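PDB 3TS3: capsid polyprotein VP90 from Turkey astrovirus 2, which probably self-assembles into the icosahedral capsid of the virus, the piece described here being its projection domain, the globular P2 region that forms the spike. Local coordinates for residues P15-N20 with V26-T31; E24-S27 with G32-C35; N150-A155 with S170-P175. All coordinates share one frame; numbering follows the deposited sequence. Where two conformers were deposited one is given.

Interaction 1. Residues P15-N20 with V26-T31; sequences PYFVYN and VSTTET. With SO4 (sulfate ion), chain I.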
ATOM      1  N   PRO C  15     -15.923 -11.342 -10.705  1.00  9.59           N
ATOM      2  CA  PRO C  15     -16.071 -12.781 -10.983  1.00  9.76           C
ATOM      3  C   PRO C  15     -15.457 -13.781  -9.995  1.00 10.01           C
ATOM      4  O   PRO C  15     -16.031 -14.837  -9.769  1.00 10.85           O
ATOM      5  CB  PRO C  15     -15.472 -12.933 -12.378  1.00  9.91           C
ATOM      6  CG  PRO C  15     -14.505 -11.835 -12.500  1.00  9.23           C
ATOM      7  CD  PRO C  15     -15.028 -10.692 -11.675  1.00 10.12           C
ATOM      8  N   TYR C  16     -14.292 -13.454  -9.453  1.00  9.55           N
ATOM      9  CA  TYR C  16     -13.575 -14.350  -8.552  1.00  9.29           C
ATOM     10  C   TYR C  16     -12.820 -13.537  -7.519  1.00  8.82           C
ATOM     11  O   TYR C  16     -12.711 -12.335  -7.646  1.00  9.01           O
ATOM     12  CB  TYR C  16     -12.606 -15.257  -9.327  1.00 10.14           C
ATOM     13  CG  TYR C  16     -13.291 -16.088 -10.383  1.00  9.99           C
ATOM     14  CD1 TYR C  16     -13.248 -15.715 -11.708  1.00  9.78           C
ATOM     15  CD2 TYR C  16     -14.014 -17.222 -10.044  1.00 12.30           C
ATOM     16  CE1 TYR C  16     -13.878 -16.450 -12.671  1.00 12.37           C
ATOM     17  CE2 TYR C  16     -14.646 -17.966 -11.008  1.00 12.80           C
ATOM     18  CZ  TYR C  16     -14.578 -17.569 -12.318  1.00 13.15           C
ATOM     19  OH  TYR C  16     -15.210 -18.283 -13.307  1.00 16.67           O
ATOM     20  N   PHE C  17     -12.278 -14.210  -6.512  1.00  8.06           N
ATOM     21  CA  PHE C  17     -11.549 -13.517  -5.464  1.00  8.31           C
ATOM     22  C   PHE C  17     -10.384 -12.781  -6.136  1.00  8.26           C
ATOM     23  O   PHE C  17     -10.181 -11.593  -5.898  1.00  8.02           O
ATOM     24  CB  PHE C  17     -11.030 -14.562  -4.460  1.00  7.94           C
ATOM     25  CG  PHE C  17     -10.521 -13.990  -3.157  1.00  8.21           C
ATOM     26  CD1 PHE C  17      -9.398 -13.202  -3.121  1.00  7.76           C
ATOM     27  CD2 PHE C  17     -11.151 -14.293  -1.970  1.00  9.02           C
ATOM     28  CE1 PHE C  17      -8.931 -12.707  -1.931  1.00  8.14           C
ATOM     29  CE2 PHE C  17     -10.688 -13.801  -0.775  1.00  9.05           C
ATOM     30  CZ  PHE C  17      -9.578 -13.005  -0.754  1.00  7.79           C
ATOM     31  N   VAL C  18      -9.644 -13.485  -6.992  1.00  8.49           N
ATOM     32  CA  VAL C  18      -8.607 -12.872  -7.811  1.00  8.80           C
ATOM     33  C   VAL C  18      -8.907 -13.242  -9.256  1.00  8.72           C
ATOM     34  O   VAL C  18      -9.161 -14.393  -9.550  1.00  9.18           O
ATOM     35  CB  VAL C  18      -7.201 -13.379  -7.451  1.00  8.33           C
ATOM     36  CG1 VAL C  18      -6.131 -12.642  -8.276  1.00  9.57           C
ATOM     37  CG2 VAL C  18      -6.948 -13.245  -5.965  1.00 10.17           C
ATOM     38  N   TYR C  19      -8.896 -12.257 -10.140  1.00  8.39           N
ATOM     39  CA  TYR C  19      -9.200 -12.495 -11.544  1.00  8.68           C
ATOM     40  C   TYR C  19      -8.307 -11.671 -12.467  1.00  9.19           C
ATOM     41  O   TYR C  19      -7.698 -10.701 -12.058  1.00  8.87           O
ATOM     42  CB  TYR C  19     -10.685 -12.222 -11.822  1.00  8.59           C
ATOM     43  CG  TYR C  19     -11.098 -10.818 -11.468  1.00  7.76           C
ATOM     44  CD1 TYR C  19     -11.415 -10.473 -10.165  1.00  7.94           C
ATOM     45  CD2 TYR C  19     -11.144  -9.833 -12.433  1.00  7.73           C
ATOM     46  CE1 TYR C  19     -11.763  -9.185  -9.841  1.00  9.42           C
ATOM     47  CE2 TYR C  19     -11.490  -8.541 -12.116  1.00  9.16           C
ATOM     48  CZ  TYR C  19     -11.799  -8.225 -10.815  1.00  9.24           C
ATOM     49  OH  TYR C  19     -12.149  -6.944 -10.484  1.00  9.96           O
ATOM     50  N   ASN C  20      -8.218 -12.099 -13.716  1.00  9.13           N
ATOM     51  CA  ASN C  20      -7.445 -11.384 -14.725  1.00  9.89           C
ATOM     52  C   ASN C  20      -8.305 -10.520 -15.655  1.00 10.04           C
ATOM     53  O   ASN C  20      -9.516 -10.480 -15.520  1.00 10.11           O
ATOM     54  CB  ASN C  20      -6.480 -12.313 -15.476  1.00  9.69           C
ATOM     55  CG  ASN C  20      -7.181 -13.295 -16.390  1.00 10.35           C
ATOM     56  OD1 ASN C  20      -8.322 -13.104 -16.770  1.00 10.30           O
ATOM     57  ND2 ASN C  20      -6.465 -14.345 -16.769  1.00 12.24           N
ATOM     58  N   VAL C  26      -7.972 -16.598 -10.982  1.00 10.83           N
ATOM     59  CA  VAL C  26      -6.580 -16.802 -10.640  1.00 11.11           C
ATOM     60  C   VAL C  26      -6.614 -17.495  -9.287  1.00 11.61           C
ATOM     61  O   VAL C  26      -7.165 -16.974  -8.343  1.00 12.01           O
ATOM     62  CB  VAL C  26      -5.817 -15.469 -10.555  1.00 10.64           C
ATOM     63  CG1 VAL C  26      -4.392 -15.690 -10.048  1.00 11.12           C
ATOM     64  CG2 VAL C  26      -5.783 -14.811 -11.920  1.00 10.53           C
ATOM     65  N   SER C  27      -6.036 -18.680  -9.197  1.00 12.05           N
ATOM     66  CA  SER C  27      -6.101 -19.427  -7.949  1.00 12.97           C
ATOM     67  C   SER C  27      -5.348 -18.755  -6.815  1.00 13.06           C
ATOM     68  O   SER C  27      -4.315 -18.151  -7.031  1.00 13.67           O
ATOM     69  CB  SER C  27      -5.574 -20.848  -8.126  1.00 13.43           C
ATOM     70  OG  SER C  27      -5.569 -21.517  -6.883  1.00 15.05           O
ATOM     71  N   THR C  28      -5.871 -18.910  -5.605  1.00 13.43           N
ATOM     72  CA  THR C  28      -5.274 -18.326  -4.409  1.00 13.79           C
ATOM     73  C   THR C  28      -4.312 -19.274  -3.691  1.00 14.66           C
ATOM     74  O   THR C  28      -3.899 -19.004  -2.583  1.00 14.47           O
ATOM     75  CB  THR C  28      -6.328 -17.802  -3.413  1.00 13.72           C
ATOM     76  OG1 THR C  28      -7.218 -18.857  -3.032  1.00 13.63           O
ATOM     77  CG2 THR C  28      -7.122 -16.666  -4.031  1.00 13.40           C
ATOM     78  N   THR C  29      -3.971 -20.388  -4.330  1.00 15.48           N
ATOM     79  CA  THR C  29      -3.028 -21.324  -3.736  1.00 16.97           C
ATOM     80  C   THR C  29      -1.641 -20.734  -3.542  1.00 16.61           C
ATOM     81  O   THR C  29      -1.005 -20.989  -2.532  1.00 17.13           O
ATOM     82  CB  THR C  29      -2.848 -22.576  -4.588  1.00 17.37           C
ATOM     83  OG1 THR C  29      -4.098 -23.235  -4.735  1.00 20.82           O
ATOM     84  CG2 THR C  29      -1.879 -23.517  -3.907  1.00 18.92           C
ATOM     85  N   GLU C  30      -1.164 -19.978  -4.524  1.00 16.19           N
ATOM     86  CA  GLU C  30       0.165 -19.386  -4.439  1.00 15.79           C
ATOM     87  C   GLU C  30       0.252 -18.153  -3.561  1.00 14.25           C
ATOM     88  O   GLU C  30      -0.669 -17.347  -3.488  1.00 13.75           O
ATOM     89  CB  GLU C  30       0.720 -18.961  -5.806  1.00 16.86           C
ATOM     90  CG  GLU C  30       0.431 -19.819  -7.000  1.00 21.44           C
ATOM     91  CD  GLU C  30       0.532 -18.995  -8.284  1.00 25.96           C
ATOM     92  OE1 GLU C  30       1.465 -18.164  -8.395  1.00 28.69           O
ATOM     93  OE2 GLU C  30      -0.332 -19.153  -9.169  1.00 28.65           O
ATOM     94  N   THR C  31       1.420 -17.985  -2.973  1.00 12.64           N
ATOM     95  CA  THR C  31       1.763 -16.792  -2.252  1.00 11.54           C
ATOM     96  C   THR C  31       1.786 -15.617  -3.225  1.00 11.24           C
ATOM     97  O   THR C  31       2.162 -15.757  -4.378  1.00 11.42           O
ATOM     98  CB  THR C  31       3.172 -16.943  -1.652  1.00 11.43           C
ATOM     99  OG1 THR C  31       3.097 -17.672  -0.423  1.00 11.38           O
ATOM    100  CG2 THR C  31       3.818 -15.593  -1.415  1.00 10.84           C
TER
HETATM  101  S   SO4 I   5      -7.326 -24.511  -7.281  1.00 26.13           S
HETATM  102  O1  SO4 I   5      -7.493 -25.939  -6.994  1.00 28.73           O
HETATM  103  O2  SO4 I   5      -8.094 -23.729  -6.323  1.00 28.44           O
HETATM  104  O3  SO4 I   5      -5.907 -24.182  -7.184  1.00 28.98           O
HETATM  105  O4  SO4 I   5      -7.783 -24.232  -8.641  1.00 27.58           O
HETATM  106  O   HOH W   1      -9.648 -16.454  -7.127  1.00 11.88           O
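Val18 and Val26 meet through matching torsions: in each, CG1 lies anti to the backbone N (chi1 -176° and 174°), which leaves CG2 beside that nitrogen. CG1 of Val18 is thereby laid against CB of Val26 at 3.6 Å, while its CG2 reaches the methyl CG2 of Thr28 at 3.9 Å, so one valine spans two residues of the facing chain. The second branch of Val26 turns the other way, its CG2 resting 4.1 Å from the backbone N of Asn20. The CG2 methyl of Thr28 also comes obliquely to the ring of Phe17.

Val18-Asn20 and Val26-Thr28 pass each other antiparallel, and they illustrate how two irregular chains can be joined by a single direct backbone bond. Val26 N donates to Val18 O over 2.9 Å. Where a return bond might be expected, a water is inserted instead, accepting from Val18 N at 3.0 Å and apparently donating to Val26 O at 2.8 Å. Beyond it the backbones part, and segment 26-31 forms an ST turn, in which Ser27 OG accepts from Thr29 N. That same hydroxyl gives its proton to O3 of a sulfate, probably from the crystallisation liquor, at 2.7 Å; the bond from Thr29 OG1 to this oxygen is weak.

The Thr28 hydroxyl is bonded to Glu114 and to the backbone of Ala116. Both segments belong to the loop that precedes strand 34-37: Val18 and Thr28 pack on Phe34 of that strand, Val18 also on Met99 of strand 98-101, and Tyr19 touches Pro5 of the second subunit.

Interaction 2. Residues E24-S27 with G32-C35; sequences ERVS and GVFC. With SO4 (sulfate ion), chain I.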
ATOM      1  N   GLU C  24     -10.929 -14.380 -16.112  1.00 11.63           N
ATOM      2  CA  GLU C  24     -10.586 -15.721 -15.646  1.00 11.55           C
ATOM      3  C   GLU C  24     -10.148 -15.766 -14.185  1.00 11.29           C
ATOM      4  O   GLU C  24      -9.544 -14.837 -13.688  1.00 11.29           O
ATOM      5  CB  GLU C  24      -9.497 -16.324 -16.533  1.00 11.64           C
ATOM      6  CG  GLU C  24      -9.942 -16.514 -17.964  1.00 11.74           C
ATOM      7  CD  GLU C  24      -8.794 -16.489 -18.945  1.00 13.19           C
ATOM      8  OE1 GLU C  24      -7.651 -16.284 -18.522  1.00 13.49           O
ATOM      9  OE2 GLU C  24      -9.047 -16.668 -20.147  1.00 14.16           O
ATOM     10  N   ARG C  25     -10.437 -16.874 -13.517  1.00 11.05           N
ATOM     11  CA  ARG C  25     -10.044 -17.047 -12.127  1.00 10.96           C
ATOM     12  C   ARG C  25      -8.541 -17.224 -11.999  1.00 11.26           C
ATOM     13  O   ARG C  25      -7.926 -17.910 -12.798  1.00 11.54           O
ATOM     14  CB  ARG C  25     -10.739 -18.265 -11.515  1.00 10.77           C
ATOM     15  CG  ARG C  25     -10.350 -18.523 -10.067  1.00 11.96           C
ATOM     16  CD  ARG C  25     -11.134 -19.676  -9.449  1.00 13.67           C
ATOM     17  NE  ARG C  25     -10.553 -20.056  -8.170  1.00 13.16           N
ATOM     18  CZ  ARG C  25      -9.688 -21.048  -7.999  1.00 13.35           C
ATOM     19  NH1 ARG C  25      -9.311 -21.789  -9.024  1.00 14.11           N
ATOM     20  NH2 ARG C  25      -9.199 -21.298  -6.798  1.00 13.97           N
ATOM     21  N   VAL C  26      -7.972 -16.598 -10.982  1.00 10.83           N
ATOM     22  CA  VAL C  26      -6.580 -16.802 -10.640  1.00 11.11           C
ATOM     23  C   VAL C  26      -6.614 -17.495  -9.287  1.00 11.61           C
ATOM     24  O   VAL C  26      -7.165 -16.974  -8.343  1.00 12.01           O
ATOM     25  CB  VAL C  26      -5.817 -15.469 -10.555  1.00 10.64           C
ATOM     26  CG1 VAL C  26      -4.392 -15.690 -10.048  1.00 11.12           C
ATOM     27  CG2 VAL C  26      -5.783 -14.811 -11.920  1.00 10.53           C
ATOM     28  N   SER C  27      -6.036 -18.680  -9.197  1.00 12.05           N
ATOM     29  CA  SER C  27      -6.101 -19.427  -7.949  1.00 12.97           C
ATOM     30  C   SER C  27      -5.348 -18.755  -6.815  1.00 13.06           C
ATOM     31  O   SER C  27      -4.315 -18.151  -7.031  1.00 13.67           O
ATOM     32  CB  SER C  27      -5.574 -20.848  -8.126  1.00 13.43           C
ATOM     33  OG  SER C  27      -5.569 -21.517  -6.883  1.00 15.05           O
ATOM     34  N   GLY C  32       1.375 -14.454  -2.742  1.00  9.87           N
ATOM     35  CA  GLY C  32       1.464 -13.223  -3.506  1.00  9.53           C
ATOM     36  C   GLY C  32       0.492 -12.983  -4.641  1.00  8.77           C
ATOM     37  O   GLY C  32       0.770 -12.169  -5.504  1.00  8.70           O
ATOM     38  N   VAL C  33      -0.645 -13.668  -4.622  1.00  8.69           N
ATOM     39  CA  VAL C  33      -1.646 -13.446  -5.719  0.50  8.75           C
ATOM     40  C   VAL C  33      -2.616 -12.286  -5.389  1.00  8.20           C
ATOM     41  O   VAL C  33      -3.137 -11.690  -6.318  1.00  8.09           O
ATOM     42  CB  VAL C  33      -2.472 -14.739  -5.922  0.50  8.92           C
ATOM     43  CG1 VAL C  33      -3.543 -14.528  -6.951  0.50  9.95           C
ATOM     44  CG2 VAL C  33      -1.561 -15.896  -6.343  0.50  9.91           C
ATOM     45  N   PHE C  34      -2.655 -11.880  -4.126  1.00  7.48           N
ATOM     46  CA  PHE C  34      -3.332 -10.630  -3.782  1.00  7.29           C
ATOM     47  C   PHE C  34      -2.637  -9.847  -2.671  1.00  7.16           C
ATOM     48  O   PHE C  34      -1.993 -10.410  -1.799  1.00  6.81           O
ATOM     49  CB  PHE C  34      -4.821 -10.797  -3.509  1.00  7.37           C
ATOM     50  CG  PHE C  34      -5.137 -11.711  -2.361  1.00  7.07           C
ATOM     51  CD1 PHE C  34      -5.319 -11.214  -1.084  1.00  7.99           C
ATOM     52  CD2 PHE C  34      -5.307 -13.058  -2.573  1.00  8.79           C
ATOM     53  CE1 PHE C  34      -5.636 -12.053  -0.043  1.00  9.43           C
ATOM     54  CE2 PHE C  34      -5.623 -13.893  -1.530  1.00  7.99           C
ATOM     55  CZ  PHE C  34      -5.788 -13.390  -0.272  1.00  9.16           C
ATOM     56  N   CYS C  35      -2.793  -8.534  -2.728  1.00  7.28           N
ATOM     57  CA  CYS C  35      -2.192  -7.622  -1.786  1.00  7.39           C
ATOM     58  C   CYS C  35      -3.261  -6.761  -1.125  1.00  7.28           C
ATOM     59  O   CYS C  35      -4.075  -6.163  -1.808  1.00  7.51           O
ATOM     60  CB  CYS C  35      -1.205  -6.728  -2.537  1.00  7.30           C
ATOM     61  SG  CYS C  35      -0.621  -5.283  -1.625  1.00  8.90           S
TER
HETATM   62  S   SO4 I   5      -7.326 -24.511  -7.281  1.00 26.13           S
HETATM   63  O1  SO4 I   5      -7.493 -25.939  -6.994  1.00 28.73           O
HETATM   64  O2  SO4 I   5      -8.094 -23.729  -6.323  1.00 28.44           O
HETATM   65  O3  SO4 I   5      -5.907 -24.182  -7.184  1.00 28.98           O
HETATM   66  O4  SO4 I   5      -7.783 -24.232  -8.641  1.00 27.58           O
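Val26 and Val33 are the nearest pair of the two backbones, yet their CA atoms stay 7.7 Å apart and no hydrogen bond joins segment 24-27 to segment 32-35. The first runs extended through Val26 and Ser27; the second comes out of Gly32, whose positive phi lies in the left-handed region, and straightens into the strand beginning at Phe34. With the backbones this far apart, the contact rests on the Val33 side chain, which touches a side chain and a carbonyl oxygen. With its CG1 anti to the backbone N (chi1 176°), that branch meets CG1 of Val26, while CG2 lies 3.6 Å from the carbonyl oxygen of Ser27. The methyl pair is modelled at 3.4 Å, tighter than usual for carbons, but Val33 was deposited in two conformers and the squeeze is doubtful.

Arg25 takes no part in the valine contact and instead binds the sulfate. Its chain is extended from CG to NE and presents the guanidinium end-on to the ion: NH1 donates to O4 over 2.9 Å and NH2 to O2 over 2.7 Å, with the sulfur in the guanidinium plane at its edge. The first bond is the straighter, at 166° against 154°. Ser27 CA lies 3.7 Å above one face of the group, offset toward its rim. Arg25 NE also makes a salt bridge to Glu114, which would restrict the rotation of the group.

Strand 34-37, entered here, runs antiparallel between strands 87-90 and 187-189. Asn189 OD1 accepts from Phe34 N, and the Phe34 ring reaches Leu88 of strand 87-90 together with Ile144 and Met146 of strand 142-148.

Interaction 3. Residues N150-A155 with S170-P175; sequences NGRRAA and STTEDP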
ATOM      1  N   ASN C 150       8.147  -7.782   5.202  1.00  9.37           N
ATOM      2  CA  ASN C 150       9.310  -8.316   5.907  1.00  9.49           C
ATOM      3  C   ASN C 150       9.176  -9.802   6.185  1.00  9.37           C
ATOM      4  O   ASN C 150      10.044 -10.391   6.807  1.00  9.98           O
ATOM      5  CB  ASN C 150       9.533  -7.594   7.233  1.00  9.22           C
ATOM      6  CG  ASN C 150       9.927  -6.156   7.055  1.00  9.82           C
ATOM      7  OD1 ASN C 150      10.633  -5.807   6.125  1.00 11.38           O
ATOM      8  ND2 ASN C 150       9.468  -5.313   7.963  1.00 11.45           N
ATOM      9  N   GLY C 151       8.089 -10.408   5.721  1.00  8.77           N
ATOM     10  CA  GLY C 151       7.843 -11.808   6.019  1.00  8.62           C
ATOM     11  C   GLY C 151       7.335 -12.089   7.426  1.00  8.15           C
ATOM     12  O   GLY C 151       7.520 -13.173   7.948  1.00  8.54           O
ATOM     13  N   ARG C 152       6.676 -11.109   8.031  1.00  8.40           N
ATOM     14  CA  ARG C 152       6.109 -11.292   9.358  1.00  8.37           C
ATOM     15  C   ARG C 152       4.675 -11.752   9.173  1.00  8.63           C
ATOM     16  O   ARG C 152       3.833 -11.007   8.691  1.00  8.79           O
ATOM     17  CB  ARG C 152       6.133  -9.979  10.128  1.00  8.08           C
ATOM     18  CG  ARG C 152       5.827 -10.128  11.604  1.00  8.34           C
ATOM     19  CD  ARG C 152       5.818  -8.789  12.301  1.00  8.41           C
ATOM     20  NE  ARG C 152       5.768  -8.930  13.753  1.00  8.81           N
ATOM     21  CZ  ARG C 152       6.832  -9.060  14.534  1.00  9.06           C
ATOM     22  NH1 ARG C 152       8.054  -9.074  14.022  1.00 10.50           N
ATOM     23  NH2 ARG C 152       6.664  -9.184  15.838  1.00 10.13           N
ATOM     24  N   ARG C 153       4.423 -12.995   9.561  1.00  8.49           N
ATOM     25  CA  ARG C 153       3.135 -13.637   9.371  1.00  8.88           C
ATOM     26  C   ARG C 153       2.036 -12.934  10.155  1.00  8.42           C
ATOM     27  O   ARG C 153       2.247 -12.460  11.265  1.00  8.54           O
ATOM     28  CB  ARG C 153       3.206 -15.110   9.785  1.00  9.51           C
ATOM     29  CG  ARG C 153       2.042 -15.986   9.307  1.00 11.95           C
ATOM     30  CD  ARG C 153       2.473 -16.763   8.101  1.00 12.78           C
ATOM     31  NE  ARG C 153       1.507 -17.720   7.564  1.00 11.41           N
ATOM     32  CZ  ARG C 153       1.683 -19.035   7.572  1.00 11.51           C
ATOM     33  NH1 ARG C 153       2.761 -19.561   8.135  1.00 12.60           N
ATOM     34  NH2 ARG C 153       0.783 -19.823   7.011  1.00 11.39           N
ATOM     35  N   ALA C 154       0.858 -12.897   9.539  1.00  7.86           N
ATOM     36  CA  ALA C 154      -0.312 -12.197  10.054  1.00  8.46           C
ATOM     37  C   ALA C 154      -1.588 -12.866   9.556  1.00  8.04           C
ATOM     38  O   ALA C 154      -1.537 -13.789   8.772  1.00  8.22           O
ATOM     39  CB  ALA C 154      -0.288 -10.741   9.630  1.00  8.51           C
ATOM     40  N   ALA C 155      -2.730 -12.397  10.033  1.00  8.18           N
ATOM     41  CA  ALA C 155      -3.992 -12.961   9.607  1.00  8.33           C
ATOM     42  C   ALA C 155      -4.999 -11.890   9.245  1.00  7.88           C
ATOM     43  O   ALA C 155      -5.082 -10.877   9.907  1.00  8.74           O
ATOM     44  CB  ALA C 155      -4.562 -13.850  10.695  1.00  8.64           C
ATOM     45  N   SER C 170       1.293  -8.530  14.875  1.00  7.49           N
ATOM     46  CA  SER C 170       2.073  -7.998  15.978  1.00  7.52           C
ATOM     47  C   SER C 170       3.074  -6.961  15.479  1.00  8.10           C
ATOM     48  O   SER C 170       3.379  -6.903  14.302  1.00  8.31           O
ATOM     49  CB  SER C 170       2.816  -9.110  16.721  1.00  7.61           C
ATOM     50  OG  SER C 170       3.856  -9.644  15.926  1.00  7.32           O
ATOM     51  N   THR C 171       3.561  -6.142  16.401  1.00  8.24           N
ATOM     52  CA  THR C 171       4.625  -5.195  16.127  1.00  8.71           C
ATOM     53  C   THR C 171       5.724  -5.417  17.161  1.00  9.24           C
ATOM     54  O   THR C 171       5.467  -5.937  18.236  1.00  9.25           O
ATOM     55  CB  THR C 171       4.162  -3.716  16.174  1.00  8.54           C
ATOM     56  OG1 THR C 171       3.456  -3.458  17.388  1.00  9.32           O
ATOM     57  CG2 THR C 171       3.261  -3.398  15.000  1.00  9.00           C
ATOM     58  N   THR C 172       6.949  -5.066  16.796  1.00  9.74           N
ATOM     59  CA  THR C 172       8.100  -5.200  17.683  1.00 10.54           C
ATOM     60  C   THR C 172       8.043  -4.255  18.879  1.00 10.83           C
ATOM     61  O   THR C 172       8.626  -4.530  19.916  1.00 11.45           O
ATOM     62  CB  THR C 172       9.410  -5.009  16.936  1.00 10.85           C
ATOM     63  OG1 THR C 172       9.405  -3.727  16.309  1.00 12.91           O
ATOM     64  CG2 THR C 172       9.580  -6.085  15.894  1.00 11.54           C
ATOM     65  N   GLU C 173       7.354  -3.132  18.716  1.00 10.85           N
ATOM     66  CA  GLU C 173       7.273  -2.108  19.750  1.00 11.08           C
ATOM     67  C   GLU C 173       5.882  -1.486  19.786  1.00 10.81           C
ATOM     68  O   GLU C 173       5.057  -1.733  18.909  1.00 10.15           O
ATOM     69  CB  GLU C 173       8.341  -1.016  19.560  1.00 11.31           C
ATOM     70  CG  GLU C 173       9.792  -1.517  19.522  1.00 12.94           C
ATOM     71  CD  GLU C 173      10.258  -2.133  20.826  1.00 15.32           C
ATOM     72  OE1 GLU C 173       9.598  -1.953  21.861  1.00 16.15           O
ATOM     73  OE2 GLU C 173      11.293  -2.815  20.804  1.00 16.67           O
ATOM     74  N   ASP C 174       5.644  -0.675  20.808  1.00 10.92           N
ATOM     75  CA  ASP C 174       4.355  -0.029  21.023  1.00 10.77           C
ATOM     76  C   ASP C 174       4.032   0.819  19.795  1.00 10.50           C
ATOM     77  O   ASP C 174       4.829   1.649  19.403  1.00 10.96           O
ATOM     78  CB  ASP C 174       4.522   0.874  22.251  1.00 10.56           C
ATOM     79  CG  ASP C 174       3.241   1.548  22.697  1.00 11.60           C
ATOM     80  OD1 ASP C 174       2.210   1.403  22.034  1.00 11.89           O
ATOM     81  OD2 ASP C 174       3.281   2.225  23.741  1.00 12.80           O
ATOM     82  N   PRO C 175       2.868   0.594  19.191  1.00 10.02           N
ATOM     83  CA  PRO C 175       2.433   1.379  18.029  1.00 10.34           C
ATOM     84  C   PRO C 175       1.984   2.775  18.450  1.00 10.86           C
ATOM     85  O   PRO C 175       1.784   3.643  17.615  1.00 10.60           O
ATOM     86  CB  PRO C 175       1.262   0.567  17.474  1.00  9.87           C
ATOM     87  CG  PRO C 175       0.727  -0.168  18.647  1.00  9.73           C
ATOM     88  CD  PRO C 175       1.931  -0.501  19.491  1.00  9.60           C
TER
HETATM   89  O   HOH W   2       2.514 -10.028  12.759  1.00  9.22           O
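The guanidinium of Arg152 meets Ser170 at its edge. Ser170 OG sits near the plane of the group, facing the side formed by NE and NH2, and Ser170 CB lies in plane behind it. Thr172 contributes a methyl, CG2, which comes obliquely to Arg152 NH1 at 3.8 Å.

A side-on grip normally spreads two N-H groups over the two oxygens of a carboxylate; here both converge on one hydroxyl oxygen. Arg152 NE reaches Ser170 OG at 3.0 Å and Arg152 NH2 reaches it at 2.8 Å, and the shared target bends the bonds to 141° and 145°. Arg152 NE also has a weak bond to Ser170 O at 3.2 Å. The serine torsion makes this possible: OG stands between the backbone N and the carbonyl carbon (chi1 70°), which brings hydroxyl and carbonyl oxygen to the same NE. Arg152 gets there with its chain extended from CG to NE, bridging the space between the two backbones.

Beside this grip a water spans the same gap, donating to Arg153 O at 2.9 Å and accepting from Ser170 N at 2.9 Å. It extends by a solvent link the pairing that the backbones of Ala155 and Phe168 make directly. Further on, the hydroxyl of Thr171 donates to Glu173 O at 2.8 Å.

Strands 153-159 and 164-171 form a beta hairpin, and the contact lies at its open end, away from the connecting turn. In the wider antiparallel sheet, strand 142-148 flanks 153-159 and strand 76-81 flanks 164-171; Ser170 packs on Trp77 of the latter, and Arg153 makes a cation-pi contact with Trp190.

In the fold
Interactions 1 and 2 form one neighbourhood, their centres 3 Å apart: they share Val26 and Ser27, touch the same sulfate, and meet where Val18 packs on Val33 and Phe17 on Phe34. Together they fold the loop before strand 34-37 onto the start of that strand. Interaction 3 comes much later in the chain, on the opposite side of its centre, about 25 Å from interaction 1 and 24 Å from interaction 2, centre to centre. Interactions 2 and 3 nevertheless reach the same large antiparallel sheet. The spike domain thus ties an irregular N-terminal portion and a distant hairpin to one common framework.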